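Putative trimethylamine methyltransferase (Rhizobium meliloti, PDB 4YYC) probably acts as a methyltransferase of the trimethylamine methyltransferase (MttB) family. Local coordinates at residues 391-396 against 405-410; 145-150 against 399-404; 265-270 against 310-315; 108-113 against 303-308. One frame throughout, in Å; residues are numbered along the deposited sequence. Where two conformers were deposited one is given.

Interaction 1 of 4, residues 391-396 against 405-410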
loop_
_atom_site.group_PDB
_atom_site.type_symbol
_atom_site.label_atom_id
_atom_site.label_comp_id
_atom_site.label_asym_id
_atom_site.label_seq_id
_atom_site.Cartn_x
_atom_site.Cartn_y
_atom_site.Cartn_z
ATOM N N HIS A 391 -9.752 1.965 -13.804
ATOM C CA HIS A 391 -10.306 1.453 -12.554
ATOM C C HIS A 391 -9.661 2.097 -11.324
ATOM O O HIS A 391 -9.541 1.480 -10.264
ATOM C CB HIS A 391 -10.249 -0.052 -12.373
ATOM C CG HIS A 391 -10.545 -0.856 -13.605
ATOM N ND1 HIS A 391 -11.771 -0.882 -14.222
ATOM C CD2 HIS A 391 -9.781 -1.744 -14.264
ATOM C CE1 HIS A 391 -11.744 -1.718 -15.231
ATOM N NE2 HIS A 391 -10.548 -2.267 -15.280
ATOM N N ALA A 392 -9.237 3.341 -11.452
ATOM C CA ALA A 392 -8.632 4.009 -10.291
ATOM C C ALA A 392 -9.593 4.289 -9.161
ATOM O O ALA A 392 -9.164 4.407 -8.007
ATOM C CB ALA A 392 -7.961 5.302 -10.752
ATOM N N ALA A 393 -10.883 4.385 -9.448
ATOM C CA ALA A 393 -11.932 4.583 -8.422
ATOM C C ALA A 393 -13.232 4.003 -8.827
ATOM O O ALA A 393 -13.646 4.134 -10.013
ATOM C CB ALA A 393 -12.121 6.032 -8.085
ATOM N N GLY A 394 -13.927 3.428 -7.880
ATOM C CA GLY A 394 -15.298 2.975 -8.077
ATOM C C GLY A 394 -15.563 1.485 -8.206
ATOM O O GLY A 394 -16.735 1.065 -8.086
ATOM N N TRP A 395 -14.539 0.680 -8.502
ATOM C CA TRP A 395 -14.713 -0.768 -8.671
ATOM C C TRP A 395 -15.039 -1.477 -7.365
ATOM O O TRP A 395 -14.327 -1.320 -6.353
ATOM C CB TRP A 395 -13.406 -1.315 -9.228
ATOM C CG TRP A 395 -13.178 -2.769 -9.336
ATOM C CD1 TRP A 395 -13.093 -3.695 -8.327
ATOM C CD2 TRP A 395 -12.877 -3.487 -10.542
ATOM N NE1 TRP A 395 -12.707 -4.928 -8.837
ATOM C CE2 TRP A 395 -12.584 -4.824 -10.187
ATOM C CE3 TRP A 395 -12.843 -3.133 -11.904
ATOM C CZ2 TRP A 395 -12.271 -5.780 -11.133
ATOM C CZ3 TRP A 395 -12.521 -4.084 -12.805
ATOM C CH2 TRP A 395 -12.265 -5.388 -12.426
ATOM N N LEU A 396 -16.038 -2.347 -7.419
ATOM C CA LEU A 396 -16.368 -3.206 -6.321
ATOM C C LEU A 396 -16.791 -4.553 -6.907
ATOM O O LEU A 396 -17.125 -4.679 -8.101
ATOM C CB LEU A 396 -17.522 -2.525 -5.510
ATOM C CG LEU A 396 -17.788 -2.985 -4.101
ATOM C CD1 LEU A 396 -16.574 -2.822 -3.198
ATOM C CD2 LEU A 396 -18.940 -2.170 -3.538
ATOM N N GLU A 405 -20.238 5.069 -3.300
ATOM C CA GLU A 405 -19.507 5.290 -2.062
ATOM C C GLU A 405 -18.033 4.916 -2.259
ATOM O O GLU A 405 -17.119 5.643 -1.811
ATOM C CB GLU A 405 -20.122 4.500 -0.882
ATOM C CG GLU A 405 -21.444 5.123 -0.433
ATOM C CD GLU A 405 -22.214 4.263 0.542
ATOM O OE1 GLU A 405 -21.742 3.182 0.895
ATOM O OE2 GLU A 405 -23.350 4.664 0.951
ATOM N N LYS A 406 -17.811 3.760 -2.876
ATOM C CA LYS A 406 -16.453 3.332 -3.139
ATOM C C LYS A 406 -15.698 4.336 -4.025
ATOM O O LYS A 406 -14.525 4.616 -3.790
ATOM C CB LYS A 406 -16.463 1.967 -3.769
ATOM C CG LYS A 406 -15.131 1.410 -4.231
ATOM C CD LYS A 406 -14.278 1.034 -3.114
ATOM C CE LYS A 406 -13.161 -0.039 -3.392
ATOM N NZ LYS A 406 -12.515 0.129 -4.754
ATOM N N PHE A 407 -16.362 4.886 -5.026
ATOM C CA PHE A 407 -15.731 5.883 -5.859
ATOM C C PHE A 407 -15.206 7.048 -5.024
ATOM O O PHE A 407 -14.090 7.512 -5.214
ATOM C CB PHE A 407 -16.737 6.398 -6.909
ATOM C CG PHE A 407 -16.144 7.392 -7.846
ATOM C CD1 PHE A 407 -16.035 8.756 -7.491
ATOM C CD2 PHE A 407 -15.685 6.980 -9.091
ATOM C CE1 PHE A 407 -15.465 9.668 -8.370
ATOM C CE2 PHE A 407 -15.147 7.930 -9.984
ATOM C CZ PHE A 407 -15.019 9.240 -9.608
HETATM N N MSE A 408 -16.022 7.525 -4.083
HETATM C CA MSE A 408 -15.612 8.681 -3.250
HETATM C C MSE A 408 -14.436 8.359 -2.364
HETATM O O MSE A 408 -13.518 9.172 -2.197
HETATM C CB MSE A 408 -16.799 9.185 -2.431
HETATM C CG MSE A 408 -17.991 9.649 -3.275
HETATM SE SE MSE A 408 -17.524 11.113 -4.482
HETATM C CE MSE A 408 -17.016 12.397 -3.105
ATOM N N ILE A 409 -14.435 7.163 -1.796
ATOM C CA ILE A 409 -13.328 6.746 -0.907
ATOM C C ILE A 409 -12.041 6.601 -1.729
ATOM O O ILE A 409 -10.962 7.094 -1.352
ATOM C CB ILE A 409 -13.650 5.406 -0.206
ATOM C CG1 ILE A 409 -14.848 5.576 0.737
ATOM C CG2 ILE A 409 -12.401 4.828 0.516
ATOM C CD1 ILE A 409 -15.442 4.247 1.188
ATOM N N ASP A 410 -12.169 5.984 -2.898
ATOM C CA ASP A 410 -11.008 5.754 -3.738
ATOM C C ASP A 410 -10.434 7.068 -4.277
ATOM O O ASP A 410 -9.207 7.237 -4.337
ATOM C CB ASP A 410 -11.352 4.874 -4.949
ATOM C CG ASP A 410 -11.711 3.443 -4.608
ATOM O OD1 ASP A 410 -11.244 2.925 -3.572
ATOM O OD2 ASP A 410 -12.386 2.762 -5.478
#
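Lys406 and Asp410, one turn apart on helix 404-420, grip the backbone of 391-396 with polar bonds. Asp410 OD2 accepts from Gly394 N at 2.9 Å, nearly straight at 166°, through its anti lone pair, while its syn lone pair takes Lys406 NZ at 2.7 Å in a salt bridge. The ammonium also donates to Trp395 O, 2.8 Å from NZ and in the carbonyl plane. Bends of the lysine chain at chi2 (71°) and chi4 (38°) bring NZ round to that oxygen, and Ser374 OG is a further partner. Replacing Lys406 by an alanine would probably leave the buried Asp410 carboxylate without this counter-charge and Trp395 O without this donor.

Apolar contact lies beside the polar cluster. Ala393 CB sits over one face of the Phe407 ring, 4.2 Å from its centroid in a CH-pi contact, and presses on Asp410 CB at 3.4 Å. A CB on Gly394 would crowd Phe407 CD2 and, with this backbone conformation, would also run into Ala393 O.

The contact packs the turn leading into strand 395-396 on the first turns of helix 404-420, with helix 158-170 lying against Phe407 and helix 481-495 against Met408.

Interaction 2 of 4, residues 145-150 against 399-404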
loop_
_atom_site.group_PDB
_atom_site.type_symbol
_atom_site.label_atom_id
_atom_site.label_comp_id
_atom_site.label_asym_id
_atom_site.label_seq_id
_atom_site.Cartn_x
_atom_site.Cartn_y
_atom_site.Cartn_z
ATOM N N PHE A 145 -23.736 -3.450 -12.957
ATOM C CA PHE A 145 -24.492 -3.080 -11.766
ATOM C C PHE A 145 -23.912 -1.854 -11.114
ATOM O O PHE A 145 -22.718 -1.570 -11.223
ATOM C CB PHE A 145 -24.471 -4.210 -10.716
ATOM C CG PHE A 145 -25.134 -5.483 -11.163
ATOM C CD1 PHE A 145 -26.518 -5.621 -11.110
ATOM C CD2 PHE A 145 -24.373 -6.512 -11.671
ATOM C CE1 PHE A 145 -27.112 -6.821 -11.530
ATOM C CE2 PHE A 145 -24.960 -7.700 -12.098
ATOM C CZ PHE A 145 -26.323 -7.841 -12.029
ATOM N N VAL A 146 -24.777 -1.140 -10.402
ATOM C CA VAL A 146 -24.329 -0.116 -9.459
ATOM C C VAL A 146 -24.738 -0.477 -8.051
ATOM O O VAL A 146 -25.707 -1.243 -7.847
ATOM C CB VAL A 146 -24.847 1.308 -9.786
ATOM C CG1 VAL A 146 -24.295 1.738 -11.137
ATOM C CG2 VAL A 146 -26.371 1.376 -9.753
ATOM N N ARG A 147 -24.001 0.068 -7.078
ATOM C CA ARG A 147 -24.515 0.211 -5.739
ATOM C C ARG A 147 -24.881 1.649 -5.565
ATOM O O ARG A 147 -23.975 2.500 -5.559
ATOM C CB ARG A 147 -23.458 -0.184 -4.723
ATOM C CG ARG A 147 -23.507 -1.610 -4.410
ATOM C CD ARG A 147 -24.552 -1.978 -3.361
ATOM N NE ARG A 147 -24.323 -3.333 -2.996
ATOM C CZ ARG A 147 -25.096 -4.042 -2.215
ATOM N NH1 ARG A 147 -26.229 -3.553 -1.714
ATOM N NH2 ARG A 147 -24.741 -5.277 -1.972
ATOM N N ASP A 148 -26.185 1.926 -5.535
ATOM C CA ASP A 148 -26.644 3.313 -5.617
ATOM C C ASP A 148 -26.534 4.008 -4.253
ATOM O O ASP A 148 -26.151 3.395 -3.273
ATOM C CB ASP A 148 -27.998 3.443 -6.295
ATOM C CG ASP A 148 -29.167 2.932 -5.474
ATOM O OD1 ASP A 148 -29.053 2.794 -4.249
ATOM O OD2 ASP A 148 -30.228 2.653 -6.128
ATOM N N LEU A 149 -26.880 5.294 -4.226
ATOM C CA LEU A 149 -26.754 6.079 -3.010
ATOM C C LEU A 149 -27.802 5.714 -1.970
ATOM O O LEU A 149 -27.710 6.153 -0.829
ATOM C CB LEU A 149 -26.752 7.573 -3.350
ATOM C CG LEU A 149 -25.430 8.089 -3.966
ATOM C CD1 LEU A 149 -25.569 9.485 -4.487
ATOM C CD2 LEU A 149 -24.262 8.064 -3.022
ATOM N N ASP A 150 -28.797 4.919 -2.361
ATOM C CA ASP A 150 -29.781 4.398 -1.389
ATOM C C ASP A 150 -29.466 2.983 -0.919
ATOM O O ASP A 150 -30.294 2.369 -0.222
ATOM C CB ASP A 150 -31.184 4.463 -1.994
ATOM C CG ASP A 150 -31.627 5.876 -2.230
ATOM O OD1 ASP A 150 -31.437 6.724 -1.346
ATOM O OD2 ASP A 150 -32.120 6.163 -3.314
ATOM N N GLY A 399 -15.430 -6.254 -10.215
ATOM C CA GLY A 399 -15.696 -5.640 -11.503
ATOM C C GLY A 399 -17.142 -5.666 -11.915
ATOM O O GLY A 399 -17.473 -5.146 -12.966
ATOM N N LEU A 400 -18.020 -6.272 -11.118
ATOM C CA LEU A 400 -19.441 -6.313 -11.444
ATOM C C LEU A 400 -20.182 -5.097 -11.019
ATOM O O LEU A 400 -21.299 -4.859 -11.498
ATOM C CB LEU A 400 -20.115 -7.551 -10.827
ATOM C CG LEU A 400 -19.828 -8.873 -11.473
ATOM C CD1 LEU A 400 -20.419 -10.007 -10.666
ATOM C CD2 LEU A 400 -20.381 -8.904 -12.891
ATOM N N VAL A 401 -19.596 -4.320 -10.093
ATOM C CA VAL A 401 -20.274 -3.156 -9.536
ATOM C C VAL A 401 -19.461 -1.877 -9.635
ATOM O O VAL A 401 -18.272 -1.885 -9.316
ATOM C CB VAL A 401 -20.616 -3.435 -8.050
ATOM C CG1 VAL A 401 -21.083 -2.195 -7.319
ATOM C CG2 VAL A 401 -21.679 -4.532 -7.976
ATOM N N SER A 402 -20.126 -0.788 -10.049
ATOM C CA SER A 402 -19.642 0.602 -9.892
ATOM C C SER A 402 -20.344 1.153 -8.681
ATOM O O SER A 402 -21.585 1.203 -8.641
ATOM C CB SER A 402 -19.935 1.472 -11.120
ATOM O OG SER A 402 -19.153 0.980 -12.205
ATOM N N SER A 403 -19.577 1.465 -7.631
ATOM C CA SER A 403 -20.140 1.936 -6.342
ATOM C C SER A 403 -19.912 3.413 -6.130
ATOM O O SER A 403 -18.791 3.870 -6.201
ATOM C CB SER A 403 -19.519 1.148 -5.215
ATOM O OG SER A 403 -19.751 1.761 -3.958
ATOM N N TYR A 404 -20.976 4.175 -5.865
ATOM C CA TYR A 404 -20.820 5.587 -5.616
ATOM C C TYR A 404 -19.951 5.796 -4.360
ATOM O O TYR A 404 -19.056 6.646 -4.364
ATOM C CB TYR A 404 -22.187 6.231 -5.383
ATOM C CG TYR A 404 -23.047 6.404 -6.628
ATOM C CD1 TYR A 404 -23.825 5.399 -7.122
ATOM C CD2 TYR A 404 -23.145 7.616 -7.219
ATOM C CE1 TYR A 404 -24.640 5.569 -8.230
ATOM C CE2 TYR A 404 -24.008 7.829 -8.292
ATOM C CZ TYR A 404 -24.716 6.774 -8.815
ATOM O OH TYR A 404 -25.544 6.969 -9.925
#
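Phe145, Val146 and Arg147 pair in parallel with Val401, Ser402 and Ser403 through a ladder of backbone hydrogen bonds. Phe145 N donates to Leu400 O at 3.2 Å, Ser402 N to Phe145 O at 3.0 Å and Arg147 N to Ser402 O at 3.1 Å. A weak fourth bond, from Tyr404 N to Arg147 O, carries the pairing into the first residue of helix 404-420. CA-H...O contacts from Val401 to Phe145 O and from Val146 to Ser402 O fill in between the N-H bonds.

The two strands are the central pair of a four-stranded mixed sheet, flanked by the antiparallel strands 153-155 and 395-396. Strand 401-403 runs directly into helix 404-420, where Ser403 is the N-cap and its OG accepts from Lys406 N.

Apolar contacts follow the faces of the sheet. On the face of Phe145, Val401 and Arg147, the valine splits its branches: CG2 meets Phe145 CB at 3.9 Å, and CG1, anti to the backbone N (chi1 169°), lies 3.8 Å from Arg147 CG. The arginine chain bends at chi2 and leads away to Gly151 O, while the Phe145 ring stacks with Tyr155.

Beyond the strands, Leu149 lies across Tyr404 at about a right angle, its CD2 3.6 Å from Tyr404 CB. The tyrosine ring turns an edge to Arg147 O, which approaches CD1 to 3.3 Å in the ring plane. Its buried hydroxyl is hydrogen-bonded to Asp160 and Asn163 on helix 158-170.

Interaction 3 of 4, residues 265-270 against 310-315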
loop_
_atom_site.group_PDB
_atom_site.type_symbol
_atom_site.label_atom_id
_atom_site.label_comp_id
_atom_site.label_asym_id
_atom_site.label_seq_id
_atom_site.Cartn_x
_atom_site.Cartn_y
_atom_site.Cartn_z
ATOM N N ARG A 265 -6.151 3.389 -37.389
ATOM C CA ARG A 265 -6.188 4.149 -38.622
ATOM C C ARG A 265 -6.459 5.624 -38.445
ATOM O O ARG A 265 -6.138 6.409 -39.342
ATOM C CB ARG A 265 -7.228 3.563 -39.559
ATOM C CG ARG A 265 -6.776 2.293 -40.234
ATOM C CD ARG A 265 -7.589 2.049 -41.487
ATOM N NE ARG A 265 -7.093 0.880 -42.196
ATOM C CZ ARG A 265 -7.578 -0.357 -42.083
ATOM N NH1 ARG A 265 -8.586 -0.648 -41.281
ATOM N NH2 ARG A 265 -7.021 -1.324 -42.822
ATOM N N HIS A 266 -7.034 6.011 -37.301
ATOM C CA HIS A 266 -7.323 7.406 -37.009
ATOM C C HIS A 266 -6.456 8.019 -35.898
ATOM O O HIS A 266 -6.839 9.016 -35.334
ATOM C CB HIS A 266 -8.808 7.508 -36.647
ATOM C CG HIS A 266 -9.700 7.135 -37.778
ATOM N ND1 HIS A 266 -9.861 7.935 -38.875
ATOM C CD2 HIS A 266 -10.434 6.022 -37.998
ATOM C CE1 HIS A 266 -10.650 7.330 -39.749
ATOM N NE2 HIS A 266 -11.048 6.182 -39.224
ATOM N N ASN A 267 -5.272 7.439 -35.656
ATOM C CA ASN A 267 -4.289 8.062 -34.746
ATOM C C ASN A 267 -4.788 8.045 -33.315
ATOM O O ASN A 267 -4.357 8.896 -32.520
ATOM C CB ASN A 267 -3.988 9.535 -35.155
ATOM C CG ASN A 267 -2.606 10.037 -34.735
ATOM O OD1 ASN A 267 -2.259 10.145 -33.539
ATOM N ND2 ASN A 267 -1.840 10.396 -35.716
ATOM N N GLN A 268 -5.720 7.129 -32.986
ATOM C CA GLN A 268 -6.229 7.038 -31.628
ATOM C C GLN A 268 -5.555 5.867 -30.911
ATOM O O GLN A 268 -5.013 4.973 -31.555
ATOM C CB GLN A 268 -7.729 6.885 -31.627
ATOM C CG GLN A 268 -8.432 7.987 -32.391
ATOM C CD GLN A 268 -8.036 9.340 -31.895
ATOM O OE1 GLN A 268 -8.243 9.644 -30.702
ATOM N NE2 GLN A 268 -7.427 10.170 -32.766
ATOM N N ALA A 269 -5.521 5.910 -29.592
ATOM C CA ALA A 269 -4.666 4.994 -28.861
ATOM C C ALA A 269 -5.389 3.706 -28.491
ATOM O O ALA A 269 -6.548 3.722 -28.062
ATOM C CB ALA A 269 -4.109 5.654 -27.600
ATOM N N CYS A 270 -4.653 2.614 -28.578
ATOM C CA CYS A 270 -5.116 1.300 -28.191
ATOM C C CYS A 270 -4.399 0.872 -26.903
ATOM O O CYS A 270 -3.144 0.925 -26.859
ATOM C CB CYS A 270 -4.793 0.287 -29.277
ATOM S SG CYS A 270 -5.848 0.483 -30.732
ATOM N N GLY A 310 3.317 4.373 -36.126
ATOM C CA GLY A 310 3.171 5.495 -35.256
ATOM C C GLY A 310 1.861 5.567 -34.521
ATOM O O GLY A 310 1.704 6.424 -33.648
ATOM N N ALA A 311 0.927 4.657 -34.781
ATOM C CA ALA A 311 -0.322 4.693 -34.018
ATOM C C ALA A 311 -0.007 4.548 -32.523
ATOM O O ALA A 311 0.812 3.712 -32.173
ATOM C CB ALA A 311 -1.249 3.580 -34.434
ATOM N N PRO A 312 -0.658 5.360 -31.668
ATOM C CA PRO A 312 -0.300 5.245 -30.250
ATOM C C PRO A 312 -0.835 3.963 -29.603
ATOM O O PRO A 312 -1.978 3.517 -29.846
ATOM C CB PRO A 312 -0.892 6.501 -29.595
ATOM C CG PRO A 312 -1.862 7.018 -30.557
ATOM C CD PRO A 312 -1.551 6.498 -31.915
ATOM N N VAL A 313 0.014 3.313 -28.804
ATOM C CA VAL A 313 -0.369 2.028 -28.247
ATOM C C VAL A 313 0.272 1.843 -26.858
ATOM O O VAL A 313 1.434 2.192 -26.650
ATOM C CB VAL A 313 -0.019 0.843 -29.200
ATOM C CG1 VAL A 313 1.440 0.754 -29.537
ATOM C CG2 VAL A 313 -0.507 -0.502 -28.629
ATOM N N LEU A 314 -0.501 1.299 -25.920
ATOM C CA LEU A 314 -0.033 1.047 -24.573
ATOM C C LEU A 314 0.121 -0.449 -24.302
ATOM O O LEU A 314 -0.663 -1.265 -24.812
ATOM C CB LEU A 314 -1.003 1.615 -23.514
ATOM C CG LEU A 314 -1.113 3.127 -23.417
ATOM C CD1 LEU A 314 -1.929 3.717 -24.538
ATOM C CD2 LEU A 314 -1.642 3.507 -22.045
ATOM N N PHE A 315 1.096 -0.786 -23.455
ATOM C CA PHE A 315 1.241 -2.094 -22.848
ATOM C C PHE A 315 0.298 -2.101 -21.632
ATOM O O PHE A 315 0.571 -1.424 -20.623
ATOM C CB PHE A 315 2.723 -2.222 -22.419
ATOM C CG PHE A 315 3.165 -3.552 -21.849
ATOM C CD1 PHE A 315 2.492 -4.185 -20.841
ATOM C CD2 PHE A 315 4.344 -4.119 -22.273
ATOM C CE1 PHE A 315 2.952 -5.357 -20.311
ATOM C CE2 PHE A 315 4.852 -5.273 -21.721
ATOM C CZ PHE A 315 4.143 -5.911 -20.746
HETATM O O HOH W 1 -3.578 2.678 -32.004
#
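Cys270 and Val313 form a parallel bridge, with Cys270 N donating to Pro312 O at 3.1 Å and Leu314 N to Cys270 O at 2.8 Å, while the touching parts of the two segments run 12° apart. The second bond is nearly straight, at 167°. Pro312 O has three partners: besides the amide of Cys270 it receives a CA-H...O contact from Ala269 and a hydrogen bond from a water, whose oxygen lies 2.8 Å from it. The same water donates to Gln268 O and bridges the two segments just before regular pairing begins.

The paired segments open strands 269-277 and 313-322, which with helix 286-307 make a beta-alpha-beta unit. The helix carries the chain back to the same end of the sheet, so the two strands run side by side in the same direction.

Pro312 carries much of the side-chain contact. Its CB meets Ala269 CB at 3.9 Å, and its CG lies 3.7 Å from Asn267 O, at the turn that precedes the strand. Ala269 CB also packs on Leu314 CD1 at 4.2 Å, and Phe117 of strand 116-119 covers these three residues. Cys270 and Val313 point to the other face of the sheet. In Val313, chi1 of 59° puts CG1 between the backbone N and the carbonyl carbon and leaves CG2 anti to N, 3.5 Å from Cys270 O. Thr304 and Ala301 of helix 286-307 lie against the valine. The Gln268 amide is engaged on its own side, NE2 with His266 O and OE1 with Val239 N.

Interaction 4 of 4, residues 108-113 against 303-308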
loop_
_atom_site.group_PDB
_atom_site.type_symbol
_atom_site.label_atom_id
_atom_site.label_comp_id
_atom_site.label_asym_id
_atom_site.label_seq_id
_atom_site.Cartn_x
_atom_site.Cartn_y
_atom_site.Cartn_z
ATOM N N GLU A 108 10.785 -5.154 -33.187
ATOM C CA GLU A 108 11.198 -4.272 -34.281
ATOM C C GLU A 108 10.055 -3.443 -34.833
ATOM O O GLU A 108 10.201 -2.249 -35.056
ATOM C CB GLU A 108 11.843 -5.089 -35.415
ATOM C CG GLU A 108 12.517 -4.266 -36.523
ATOM C CD GLU A 108 13.810 -3.549 -36.093
ATOM O OE1 GLU A 108 14.308 -3.761 -34.945
ATOM O OE2 GLU A 108 14.360 -2.760 -36.914
ATOM N N LEU A 109 8.901 -4.078 -35.042
ATOM C CA LEU A 109 7.723 -3.356 -35.529
ATOM C C LEU A 109 7.309 -2.268 -34.569
ATOM O O LEU A 109 6.812 -1.239 -34.974
ATOM C CB LEU A 109 6.572 -4.312 -35.763
ATOM C CG LEU A 109 6.704 -5.249 -36.981
ATOM C CD1 LEU A 109 5.693 -6.389 -36.925
ATOM C CD2 LEU A 109 6.618 -4.462 -38.277
ATOM N N LEU A 110 7.517 -2.500 -33.276
ATOM C CA LEU A 110 7.131 -1.518 -32.260
ATOM C C LEU A 110 8.072 -0.335 -32.148
ATOM O O LEU A 110 7.763 0.621 -31.438
ATOM C CB LEU A 110 7.000 -2.205 -30.906
ATOM C CG LEU A 110 5.636 -2.907 -30.812
ATOM C CD1 LEU A 110 5.597 -3.886 -29.648
ATOM C CD2 LEU A 110 4.490 -1.915 -30.700
ATOM N N LYS A 111 9.170 -0.340 -32.896
ATOM C CA LYS A 111 10.030 0.818 -32.889
ATOM C C LYS A 111 9.383 2.103 -33.345
ATOM O O LYS A 111 9.837 3.198 -32.967
ATOM C CB LYS A 111 11.295 0.555 -33.723
ATOM C CG LYS A 111 12.183 -0.442 -33.038
ATOM C CD LYS A 111 13.316 -0.740 -33.959
ATOM C CE LYS A 111 14.567 -1.092 -33.212
ATOM N NZ LYS A 111 15.667 -0.993 -34.188
ATOM N N THR A 112 8.351 1.997 -34.160
ATOM C CA THR A 112 7.586 3.151 -34.580
ATOM C C THR A 112 6.553 3.665 -33.578
ATOM O O THR A 112 5.992 4.730 -33.789
ATOM C CB THR A 112 6.921 2.905 -35.952
ATOM O OG1 THR A 112 6.154 1.706 -35.910
ATOM C CG2 THR A 112 7.928 2.802 -37.028
ATOM N N ALA A 113 6.275 2.922 -32.508
ATOM C CA ALA A 113 5.246 3.330 -31.568
ATOM C C ALA A 113 5.829 4.427 -30.665
ATOM O O ALA A 113 6.991 4.344 -30.271
ATOM C CB ALA A 113 4.780 2.128 -30.732
ATOM N N PHE A 303 0.676 -5.356 -33.895
ATOM C CA PHE A 303 -0.420 -5.305 -34.847
ATOM C C PHE A 303 -0.877 -3.880 -35.141
ATOM O O PHE A 303 -1.151 -3.519 -36.310
ATOM C CB PHE A 303 -1.593 -6.143 -34.350
ATOM C CG PHE A 303 -2.740 -6.196 -35.340
ATOM C CD1 PHE A 303 -2.598 -6.822 -36.560
ATOM C CD2 PHE A 303 -3.903 -5.535 -35.065
ATOM C CE1 PHE A 303 -3.669 -6.824 -37.481
ATOM C CE2 PHE A 303 -4.983 -5.540 -35.949
ATOM C CZ PHE A 303 -4.864 -6.183 -37.145
ATOM N N THR A 304 -0.940 -3.039 -34.130
ATOM C CA THR A 304 -1.381 -1.646 -34.363
ATOM C C THR A 304 -0.465 -0.917 -35.374
ATOM O O THR A 304 -0.937 -0.103 -36.165
ATOM C CB THR A 304 -1.491 -0.819 -33.066
ATOM O OG1 THR A 304 -0.173 -0.607 -32.527
ATOM C CG2 THR A 304 -2.455 -1.482 -32.056
ATOM N N GLN A 305 0.823 -1.277 -35.369
ATOM C CA GLN A 305 1.795 -0.621 -36.242
ATOM C C GLN A 305 1.677 -1.147 -37.657
ATOM O O GLN A 305 2.062 -0.454 -38.598
ATOM C CB GLN A 305 3.234 -0.779 -35.710
ATOM C CG GLN A 305 3.452 -0.310 -34.270
ATOM C CD GLN A 305 3.082 1.126 -34.102
ATOM O OE1 GLN A 305 3.774 2.025 -34.655
ATOM N NE2 GLN A 305 1.983 1.392 -33.383
ATOM N N LEU A 306 1.148 -2.366 -37.810
ATOM C CA LEU A 306 0.835 -2.891 -39.142
ATOM C C LEU A 306 -0.311 -2.160 -39.801
ATOM O O LEU A 306 -0.402 -2.105 -41.053
ATOM C CB LEU A 306 0.603 -4.397 -39.122
ATOM C CG LEU A 306 1.776 -5.271 -38.670
ATOM C CD1 LEU A 306 1.309 -6.706 -38.649
ATOM C CD2 LEU A 306 2.974 -5.107 -39.548
ATOM N N ILE A 307 -1.225 -1.650 -38.994
ATOM C CA ILE A 307 -2.313 -0.814 -39.484
ATOM C C ILE A 307 -1.803 0.585 -39.786
ATOM O O ILE A 307 -2.053 1.056 -40.893
ATOM C CB ILE A 307 -3.486 -0.782 -38.499
ATOM C CG1 ILE A 307 -4.083 -2.196 -38.342
ATOM C CG2 ILE A 307 -4.540 0.252 -38.912
ATOM C CD1 ILE A 307 -4.879 -2.696 -39.534
ATOM N N ARG A 308 -1.121 1.250 -38.844
ATOM C CA ARG A 308 -0.491 2.560 -39.097
ATOM C C ARG A 308 0.748 2.719 -38.255
ATOM O O ARG A 308 0.701 2.678 -37.010
ATOM C CB ARG A 308 -1.435 3.702 -38.781
ATOM C CG ARG A 308 -2.489 3.946 -39.819
ATOM C CD ARG A 308 -1.957 4.092 -41.230
ATOM N NE ARG A 308 -3.080 4.337 -42.110
ATOM C CZ ARG A 308 -3.770 3.422 -42.776
ATOM N NH1 ARG A 308 -3.470 2.142 -42.706
ATOM N NH2 ARG A 308 -4.756 3.813 -43.558
#
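Gln305, near the C-terminal end of helix 286-307, reaches across to Thr112 with its amide oxygen. Its chain is folded rather than extended: chi1 (-55°) sets CG beside the backbone N, and a second bend at chi2 (-58°) swings the amide round to Thr112 and Ala113. CG is thereby laid 3.6 Å from Leu109 O and against Leu110 CD2, while the CD carbon faces Ala113 CB at 3.9 Å.

Thr112 OG1 donates to Gln305 OE1 at 2.7 Å, in the carbonyl plane and on a lone pair. The hydroxyl takes the position between the backbone N and the carbonyl carbon, chi1 54°, which directs it at the glutamine. At the other end of the amide, NE2 donates to Thr304 OG1 at 3.1 Å, close to the amide plane, and to Ala311 O; OE1 also accepts from Gly310 N.

Leu109 and Leu306 add an apolar contact, CD2 to CD2 at 3.9 Å. Each has CG anti to its carbonyl carbon, and Trp87 of helix 81-90 touches both.

A leucine in place of Gln305 would probably leave the Thr112 hydroxyl and Gly310 N without their acceptor and Ala311 O without its donor. With both ends of the amide engaged, its flip is probably set by its partners: the oxygen meets N-H and hydroxyl donors, and the nitrogen meets oxygen acceptors.

In the fold
The four contacts form two pairs on opposite sides of the chain's centre. Interactions 1 and 2 lie 9 Å apart between centres and share one small mixed sheet: strands 395-396 and 401-403 are neighbours in it, and helix 404-420 follows directly. Interactions 3 and 4, also 9 Å apart, share the beta-alpha-beta unit 269-277, 286-307, 313-322, and Gln305 joins them through Gly310 and Ala311. Centres of different pairs are 28 to 38 Å apart. Along the chain, interactions 4 and 3 alternate, as do 2 and 1, and interaction 1 begins only after interaction 3 has closed. Interactions 2 and 4 thus join segments about 250 and 190 residues apart, while 1 and 3 close shorter connections beside them.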